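Long-range contact in alginate lyase A1-II' (Sphingomonas sp. A1, PDB 2CWS), which probably cleaves alginate by beta-elimination as a polysaccharide lyase of family 7, this chain being its alginate lyase domain: residues D44-T56 and D208-Y221. Numbering follows the deposited sequence. Where two conformers were deposited one is given.
Sequences DTDGAMTFWAPTT and DNTSTGGSAIAKLY
Strands 49-54 and 215-220 pair antiparallel in the seven-stranded sheet of the concanavalin-like beta-sandwich, from Met49 opposite Leu220 to Pro54 opposite Ser215. Phe51 and Ala218 form one of the hydrogen-bonded pairs, Phe51 N meeting Ala218 O at 2.8 Å. On the face toward strands 67-72 and 204-206, Leu220 CD1 touches both Phe51 CE2 (3.8 Å) and Met49 CE.

The other face carries Trp52, Ile217, Thr50 and Lys219. With CG anti to the backbone N (chi1 174°), the Trp52 indole reaches over to strand 215-220. Its NE1 makes a weak hydrogen bond to Ser215 OG, and Ile217 CG1 touches the ring edge at CD1.

Lys219 extends past Ala48 CB and Thr50 OG1 to the turn 44-47. Its NZ forms salt bridges to Asp44 OD2 (2.8 Å) and Asp46 OD2 (2.9 Å). Asp46 OD2 also accepts from Tyr221 OH (2.7 Å), which approaches from the opposite face of the carboxylate. Ala48 CB sits over the Tyr221 ring in a CH-pi contact. An alanine in place of Lys219 would probably leave the two carboxylates without their shared cation and the turn less firmly tied to the strand.

At the far end the Thr55 side chain reaches the turn 210-213. Thr55 OG1 donates to Thr210 O at 2.7 Å, while Thr55 N bonds to Gly214 O. Thr55 CG2 packs over the face of the Asp208 carboxylate, whose OD2 holds Thr210 N in an Asx turn.

Polar contacts thus tie a turn to the opposite segment at each end of the paired strands, and the single ammonium group probably offsets the repulsion between Asp44 and Asp46.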
loop_
_atom_site.group_PDB
_atom_site.type_symbol
_atom_site.label_atom_id
_atom_site.label_comp_id
_atom_site.label_asym_id
_atom_site.label_seq_id
_atom_site.Cartn_x
_atom_site.Cartn_y
_atom_site.Cartn_z
ATOM N N ASP A 44 4.791 4.897 -17.567
ATOM C CA ASP A 44 5.212 4.043 -18.677
ATOM C C ASP A 44 4.450 4.409 -19.932
ATOM O O ASP A 44 3.548 5.248 -19.936
ATOM C CB ASP A 44 5.086 2.570 -18.268
ATOM C CG ASP A 44 6.031 1.659 -18.994
ATOM O OD1 ASP A 44 6.761 2.095 -19.898
ATOM O OD2 ASP A 44 6.067 0.468 -18.608
ATOM N N THR A 45 4.817 3.752 -21.025
ATOM C CA THR A 45 4.178 4.103 -22.312
ATOM C C THR A 45 2.683 3.793 -22.354
ATOM O O THR A 45 1.986 4.337 -23.237
ATOM C CB THR A 45 4.913 3.339 -23.430
ATOM O OG1 THR A 45 4.841 1.934 -23.181
ATOM C CG2 THR A 45 6.370 3.746 -23.543
ATOM N N ASP A 46 2.211 2.925 -21.478
ATOM C CA ASP A 46 0.790 2.600 -21.368
ATOM C C ASP A 46 0.061 3.539 -20.416
ATOM O O ASP A 46 -1.100 3.264 -20.144
ATOM C CB ASP A 46 0.609 1.141 -20.920
ATOM C CG ASP A 46 1.195 0.848 -19.554
ATOM O OD1 ASP A 46 1.749 1.738 -18.894
ATOM O OD2 ASP A 46 1.101 -0.341 -19.132
ATOM N N GLY A 47 0.726 4.621 -19.975
ATOM C CA GLY A 47 0.094 5.569 -19.065
ATOM C C GLY A 47 0.170 5.168 -17.605
ATOM O O GLY A 47 -0.250 5.963 -16.746
ATOM N N ALA A 48 0.651 3.976 -17.290
ATOM C CA ALA A 48 0.610 3.573 -15.874
ATOM C C ALA A 48 1.592 4.348 -15.040
ATOM O O ALA A 48 2.720 4.623 -15.437
ATOM C CB ALA A 48 1.008 2.093 -15.728
ATOM N N MET A 49 1.141 4.637 -13.797
ATOM C CA MET A 49 2.068 5.088 -12.740
ATOM C C MET A 49 2.845 3.834 -12.309
ATOM O O MET A 49 2.245 2.849 -11.844
ATOM C CB MET A 49 1.283 5.711 -11.617
ATOM C CG MET A 49 2.081 6.045 -10.364
ATOM S SD MET A 49 1.229 7.136 -9.231
ATOM C CE MET A 49 -0.266 6.220 -8.893
ATOM N N THR A 50 4.170 3.874 -12.480
ATOM C CA THR A 50 5.012 2.691 -12.420
ATOM C C THR A 50 6.024 2.878 -11.302
ATOM O O THR A 50 6.732 3.895 -11.256
ATOM C CB THR A 50 5.684 2.506 -13.786
ATOM O OG1 THR A 50 4.707 2.442 -14.798
ATOM C CG2 THR A 50 6.443 1.144 -13.798
ATOM N N PHE A 51 6.104 1.868 -10.442
ATOM C CA PHE A 51 6.951 1.881 -9.244
ATOM C C PHE A 51 8.021 0.820 -9.408
ATOM O O PHE A 51 7.678 -0.380 -9.576
ATOM C CB PHE A 51 6.126 1.512 -8.005
ATOM C CG PHE A 51 4.947 2.442 -7.735
ATOM C CD1 PHE A 51 5.094 3.505 -6.842
ATOM C CD2 PHE A 51 3.726 2.224 -8.341
ATOM C CE1 PHE A 51 4.011 4.304 -6.540
ATOM C CE2 PHE A 51 2.644 3.047 -8.052
ATOM C CZ PHE A 51 2.776 4.082 -7.131
ATOM N N TRP A 52 9.296 1.217 -9.359
ATOM C CA TRP A 52 10.409 0.277 -9.478
ATOM C C TRP A 52 11.256 0.347 -8.204
ATOM O O TRP A 52 11.551 1.455 -7.724
ATOM C CB TRP A 52 11.279 0.612 -10.744
ATOM C CG TRP A 52 12.500 -0.281 -10.753
ATOM C CD1 TRP A 52 12.499 -1.604 -11.164
ATOM C CD2 TRP A 52 13.841 -0.016 -10.322
ATOM N NE1 TRP A 52 13.745 -2.140 -11.022
ATOM C CE2 TRP A 52 14.607 -1.166 -10.498
ATOM C CE3 TRP A 52 14.470 1.170 -9.814
ATOM C CZ2 TRP A 52 15.961 -1.271 -10.187
ATOM C CZ3 TRP A 52 15.823 1.076 -9.504
ATOM C CH2 TRP A 52 16.554 -0.124 -9.700
ATOM N N ALA A 53 11.630 -0.817 -7.676
ATOM C CA ALA A 53 12.495 -0.813 -6.484
ATOM C C ALA A 53 13.408 -2.029 -6.523
ATOM O O ALA A 53 12.933 -3.151 -6.752
ATOM C CB ALA A 53 11.686 -0.848 -5.184
ATOM N N PRO A 54 14.690 -1.850 -6.273
ATOM C CA PRO A 54 15.647 -2.955 -6.201
ATOM C C PRO A 54 15.668 -3.579 -4.820
ATOM O O PRO A 54 15.456 -2.918 -3.796
ATOM C CB PRO A 54 16.989 -2.249 -6.503
ATOM C CG PRO A 54 16.812 -0.895 -5.860
ATOM C CD PRO A 54 15.370 -0.501 -6.101
ATOM N N THR A 55 16.026 -4.869 -4.766
ATOM C CA THR A 55 16.047 -5.591 -3.482
ATOM C C THR A 55 17.129 -5.069 -2.544
ATOM O O THR A 55 16.986 -5.279 -1.324
ATOM C CB THR A 55 16.217 -7.118 -3.655
ATOM O OG1 THR A 55 17.481 -7.373 -4.286
ATOM C CG2 THR A 55 15.073 -7.669 -4.519
ATOM N N THR A 56 18.125 -4.387 -3.088
ATOM C CA THR A 56 19.196 -3.804 -2.254
ATOM C C THR A 56 18.899 -2.365 -1.859
ATOM O O THR A 56 19.807 -1.695 -1.321
ATOM C CB THR A 56 20.528 -3.889 -3.038
ATOM O OG1 THR A 56 20.232 -3.263 -4.322
ATOM C CG2 THR A 56 20.961 -5.305 -3.249
ATOM N N ASP A 208 11.744 -8.908 -0.665
ATOM C CA ASP A 208 13.049 -9.528 -0.975
ATOM C C ASP A 208 14.073 -8.444 -0.707
ATOM O O ASP A 208 13.987 -7.375 -1.291
ATOM C CB ASP A 208 13.097 -9.983 -2.417
ATOM C CG ASP A 208 14.331 -10.752 -2.833
ATOM O OD1 ASP A 208 14.211 -11.623 -3.749
ATOM O OD2 ASP A 208 15.392 -10.498 -2.233
ATOM N N ASN A 209 15.007 -8.711 0.215
ATOM C CA ASN A 209 16.076 -7.720 0.489
ATOM C C ASN A 209 17.476 -8.298 0.184
ATOM O O ASN A 209 18.458 -7.821 0.706
ATOM C CB ASN A 209 16.040 -7.199 1.921
ATOM C CG ASN A 209 16.151 -8.259 2.944
ATOM O OD1 ASN A 209 15.984 -7.906 4.158
ATOM N ND2 ASN A 209 16.457 -9.487 2.625
ATOM N N THR A 210 17.486 -9.391 -0.591
ATOM C CA THR A 210 18.713 -10.138 -0.776
ATOM C C THR A 210 19.639 -9.461 -1.773
ATOM O O THR A 210 19.259 -8.646 -2.651
ATOM C CB THR A 210 18.419 -11.560 -1.264
ATOM O OG1 THR A 210 17.860 -11.504 -2.589
ATOM C CG2 THR A 210 17.462 -12.340 -0.329
ATOM N N SER A 211 20.906 -9.837 -1.693
ATOM C CA SER A 211 21.890 -9.281 -2.616
ATOM C C SER A 211 21.582 -9.462 -4.085
ATOM O O SER A 211 21.802 -8.520 -4.879
ATOM C CB SER A 211 23.264 -10.010 -2.433
ATOM O OG SER A 211 23.681 -9.680 -1.133
ATOM N N THR A 212 21.115 -10.649 -4.535
ATOM C CA THR A 212 20.961 -10.875 -5.973
ATOM C C THR A 212 19.465 -11.004 -6.322
ATOM O O THR A 212 19.167 -11.443 -7.433
ATOM C CB THR A 212 21.675 -12.108 -6.471
ATOM O OG1 THR A 212 21.027 -13.273 -5.916
ATOM C CG2 THR A 212 23.133 -12.110 -6.009
ATOM N N GLY A 213 18.577 -10.554 -5.404
ATOM C CA GLY A 213 17.162 -10.757 -5.705
ATOM C C GLY A 213 16.599 -9.901 -6.828
ATOM O O GLY A 213 15.444 -10.132 -7.199
ATOM N N GLY A 214 17.338 -8.947 -7.343
ATOM C CA GLY A 214 16.887 -8.211 -8.507
ATOM C C GLY A 214 16.009 -7.024 -8.149
ATOM O O GLY A 214 16.460 -6.152 -7.363
ATOM N N SER A 215 14.808 -6.994 -8.665
ATOM C CA SER A 215 13.975 -5.787 -8.434
ATOM C C SER A 215 12.542 -6.118 -8.883
ATOM O O SER A 215 12.307 -7.093 -9.583
ATOM C CB SER A 215 14.514 -4.597 -9.214
ATOM O OG SER A 215 14.461 -4.809 -10.636
ATOM N N ALA A 216 11.623 -5.254 -8.498
ATOM C CA ALA A 216 10.225 -5.434 -8.866
ATOM C C ALA A 216 9.672 -4.177 -9.534
ATOM O O ALA A 216 10.170 -3.062 -9.321
ATOM C CB ALA A 216 9.372 -5.740 -7.630
ATOM N N ILE A 217 8.641 -4.406 -10.337
ATOM C CA ILE A 217 7.876 -3.333 -10.976
ATOM C C ILE A 217 6.404 -3.592 -10.719
ATOM O O ILE A 217 5.914 -4.677 -11.038
ATOM C CB ILE A 217 8.109 -3.281 -12.488
ATOM C CG1 ILE A 217 9.587 -3.038 -12.844
ATOM C CG2 ILE A 217 7.209 -2.230 -13.130
ATOM C CD1 ILE A 217 9.911 -3.276 -14.327
ATOM N N ALA A 218 5.718 -2.579 -10.199
ATOM C CA ALA A 218 4.259 -2.624 -10.080
ATOM C C ALA A 218 3.697 -1.373 -10.746
ATOM O O ALA A 218 4.362 -0.326 -10.767
ATOM C CB ALA A 218 3.799 -2.667 -8.623
ATOM N N LYS A 219 2.483 -1.493 -11.293
ATOM C CA LYS A 219 1.817 -0.427 -11.985
ATOM C C LYS A 219 0.436 -0.155 -11.437
ATOM O O LYS A 219 -0.257 -1.105 -10.996
ATOM C CB LYS A 219 1.618 -0.819 -13.483
ATOM C CG LYS A 219 2.894 -0.687 -14.274
ATOM C CD LYS A 219 2.686 -1.089 -15.750
ATOM C CE LYS A 219 3.876 -0.627 -16.585
ATOM N NZ LYS A 219 3.677 -0.940 -18.049
ATOM N N LEU A 220 0.037 1.108 -11.513
ATOM C CA LEU A 220 -1.344 1.514 -11.241
ATOM C C LEU A 220 -1.858 2.302 -12.454
ATOM O O LEU A 220 -1.180 3.153 -13.001
ATOM C CB LEU A 220 -1.439 2.374 -9.984
ATOM C CG LEU A 220 -1.083 1.628 -8.668
ATOM C CD1 LEU A 220 -1.082 2.581 -7.501
ATOM C CD2 LEU A 220 -2.043 0.487 -8.414
ATOM N N TYR A 221 -3.138 2.007 -12.786
ATOM C CA TYR A 221 -3.849 2.736 -13.839
ATOM C C TYR A 221 -4.919 3.650 -13.250
ATOM O O TYR A 221 -5.314 4.612 -13.883
ATOM C CB TYR A 221 -4.540 1.761 -14.821
ATOM C CG TYR A 221 -3.518 0.919 -15.569
ATOM C CD1 TYR A 221 -3.205 -0.351 -15.110
ATOM C CD2 TYR A 221 -2.859 1.409 -16.679
ATOM C CE1 TYR A 221 -2.269 -1.132 -15.746
ATOM C CE2 TYR A 221 -1.915 0.618 -17.315
ATOM C CZ TYR A 221 -1.623 -0.629 -16.863
ATOM O OH TYR A 221 -0.698 -1.448 -17.487
HETATM O O HOH W 1 3.911 0.191 -20.977
HETATM O O HOH W 2 19.784 -7.570 -6.575
HETATM O O HOH W 3 18.816 -5.239 -6.012
#